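Local coordinates for SM80.1 Vicilin (Solanum melongena, PDB 5VF5), which is a 7S vicilin of the cupin superfamily, probably serving as a nitrogen and carbon store in the seed, at residues Gly356-Trp361 with Asp388-Val393. Sequence-based numbering, arbitrary orientation.
Sequences GRENIW and DQSYFV
Two loops of the C-terminal cupin half meet where the chain leaves the β-sheet for the helical arm and where it comes back: G356, R357 and E358 dock on D388 to Y391. R357 N donates to Q389 O at 2.9 Å in a nearly straight bond (164°), reaching the oxygen from above the carbonyl plane. The next amide, E358 N, turns to a side chain instead, giving its hydrogen to S390 OG at 2.9 Å; serine is short enough to put its hydroxyl between the loops, while S390 CB lies over the centre of the Y391 ring. G356 comes close, CA to Q389 O at 3.3 Å, with a positive phi (103°) in a conformation open chiefly to glycine, which lets the loop backbones approach this closely. R357 sends CG anti to its backbone N (chi1 170°), laying its methylenes beside D388 O, which NE meets at the guanidinium edge in a weak 3.4 Å bond. The aliphatic part of E358 leans on the tyrosine, CG 3.5 Å from Y391 OH, and the carboxylate and ring planes are nearly parallel, the two side chains lying side by side and pointing the same way. A water links the two backbones, donating to E358 O and accepting from Y391 N. Within its own loop N359 forms an Asx turn, OD1 taking W361 N, while ND2 binds G356 O and so fixes the bend leading into the 3-10 turn. Beyond the contact, Y391 packs edge-to-face on F353 of strand 351-353 and also meets F220. F392 and V393 lead into strand 392-394, which pairs with strand 254-261, whereas W361 rests against F373 and F384 of helices 366-373 and 377-385.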
# COMPACT_ATOMS: atom_id res chain seq x y z
N GLY A 356 5.30 -9.54 -25.73
CA GLY A 356 4.06 -8.92 -26.16
C GLY A 356 4.30 -7.97 -27.30
O GLY A 356 5.43 -7.62 -27.63
N ARG A 357 3.20 -7.55 -27.94
CA ARG A 357 3.32 -6.68 -29.13
C ARG A 357 4.09 -5.41 -28.79
O ARG A 357 4.96 -5.00 -29.52
CB ARG A 357 1.91 -6.48 -29.73
CG ARG A 357 1.86 -5.43 -30.79
CD ARG A 357 0.48 -5.45 -31.43
NE ARG A 357 0.42 -6.35 -32.57
CZ ARG A 357 0.94 -6.09 -33.78
NH1 ARG A 357 1.64 -4.98 -34.02
NH2 ARG A 357 0.79 -6.99 -34.75
N GLU A 358 3.76 -4.77 -27.67
CA GLU A 358 4.51 -3.63 -27.16
C GLU A 358 5.50 -4.09 -26.12
O GLU A 358 5.11 -4.45 -25.02
CB GLU A 358 3.57 -2.62 -26.53
CG GLU A 358 2.61 -2.00 -27.52
CD GLU A 358 3.23 -0.99 -28.47
OE1 GLU A 358 4.45 -0.78 -28.54
OE2 GLU A 358 2.46 -0.39 -29.21
N ASN A 359 6.78 -4.09 -26.48
CA ASN A 359 7.83 -4.51 -25.57
C ASN A 359 9.14 -3.87 -25.96
O ASN A 359 9.23 -3.28 -27.03
CB ASN A 359 7.92 -6.03 -25.51
CG ASN A 359 8.70 -6.64 -26.64
OD1 ASN A 359 9.85 -6.93 -26.48
ND2 ASN A 359 8.07 -6.87 -27.74
N ILE A 360 10.18 -3.99 -25.13
CA ILE A 360 11.43 -3.32 -25.42
C ILE A 360 12.07 -3.73 -26.74
O ILE A 360 12.75 -2.92 -27.37
CB ILE A 360 12.43 -3.42 -24.28
CG1 ILE A 360 12.80 -4.87 -23.98
CG2 ILE A 360 11.87 -2.68 -23.06
CD1 ILE A 360 13.96 -5.03 -23.04
N TRP A 361 11.85 -4.98 -27.16
CA TRP A 361 12.50 -5.48 -28.37
C TRP A 361 11.95 -4.82 -29.63
O TRP A 361 12.61 -4.83 -30.69
CB TRP A 361 12.43 -7.00 -28.46
CG TRP A 361 13.24 -7.66 -27.40
CD1 TRP A 361 12.80 -8.12 -26.20
CD2 TRP A 361 14.63 -7.94 -27.44
NE1 TRP A 361 13.80 -8.67 -25.49
CE2 TRP A 361 14.96 -8.56 -26.21
CE3 TRP A 361 15.64 -7.71 -28.36
CZ2 TRP A 361 16.24 -8.97 -25.92
CZ3 TRP A 361 16.91 -8.13 -28.05
CH2 TRP A 361 17.21 -8.71 -26.84
N ASP A 388 0.62 -11.42 -30.36
CA ASP A 388 -0.13 -10.32 -30.95
C ASP A 388 -0.70 -9.36 -29.92
O ASP A 388 -1.11 -8.26 -30.25
CB ASP A 388 -1.29 -10.90 -31.82
CG ASP A 388 -2.13 -11.93 -31.05
OD1 ASP A 388 -1.58 -13.00 -30.65
OD2 ASP A 388 -3.32 -11.68 -30.85
N GLN A 389 -0.78 -9.82 -28.66
CA GLN A 389 -1.39 -9.05 -27.56
C GLN A 389 -0.30 -8.39 -26.73
O GLN A 389 0.87 -8.78 -26.81
CB GLN A 389 -2.29 -9.92 -26.68
CG GLN A 389 -3.60 -10.35 -27.36
CD GLN A 389 -4.62 -9.21 -27.42
OE1 GLN A 389 -5.12 -8.76 -26.39
NE2 GLN A 389 -4.92 -8.72 -28.64
N SER A 390 -0.70 -7.40 -25.95
CA SER A 390 0.22 -6.69 -25.05
C SER A 390 -0.27 -6.69 -23.64
O SER A 390 -1.47 -6.80 -23.39
CB SER A 390 0.42 -5.23 -25.50
OG SER A 390 1.05 -5.16 -26.76
N TYR A 391 0.71 -6.62 -22.73
CA TYR A 391 0.52 -6.30 -21.30
C TYR A 391 -0.05 -7.41 -20.46
O TYR A 391 0.62 -7.90 -19.52
CB TYR A 391 -0.33 -5.02 -21.12
CG TYR A 391 0.12 -3.88 -21.99
CD1 TYR A 391 1.43 -3.50 -22.03
CD2 TYR A 391 -0.78 -3.23 -22.80
CE1 TYR A 391 1.86 -2.47 -22.87
CE2 TYR A 391 -0.37 -2.20 -23.62
CZ TYR A 391 0.93 -1.82 -23.66
OH TYR A 391 1.31 -0.77 -24.46
N PHE A 392 -1.24 -7.89 -20.82
CA PHE A 392 -1.86 -9.03 -20.12
C PHE A 392 -2.42 -9.99 -21.14
O PHE A 392 -3.02 -9.57 -22.14
CB PHE A 392 -2.98 -8.60 -19.19
CG PHE A 392 -2.60 -7.51 -18.21
CD1 PHE A 392 -2.68 -6.17 -18.58
CD2 PHE A 392 -2.24 -7.81 -16.93
CE1 PHE A 392 -2.36 -5.17 -17.67
CE2 PHE A 392 -1.93 -6.82 -16.02
CZ PHE A 392 -1.99 -5.50 -16.38
N VAL A 393 -2.20 -11.29 -20.89
CA VAL A 393 -2.61 -12.34 -21.82
C VAL A 393 -3.13 -13.54 -21.04
O VAL A 393 -3.03 -13.58 -19.82
CB VAL A 393 -1.44 -12.75 -22.75
CG1 VAL A 393 -0.89 -11.58 -23.53
CG2 VAL A 393 -0.32 -13.42 -22.03
O HOH W 1 3.41 -6.32 -23.79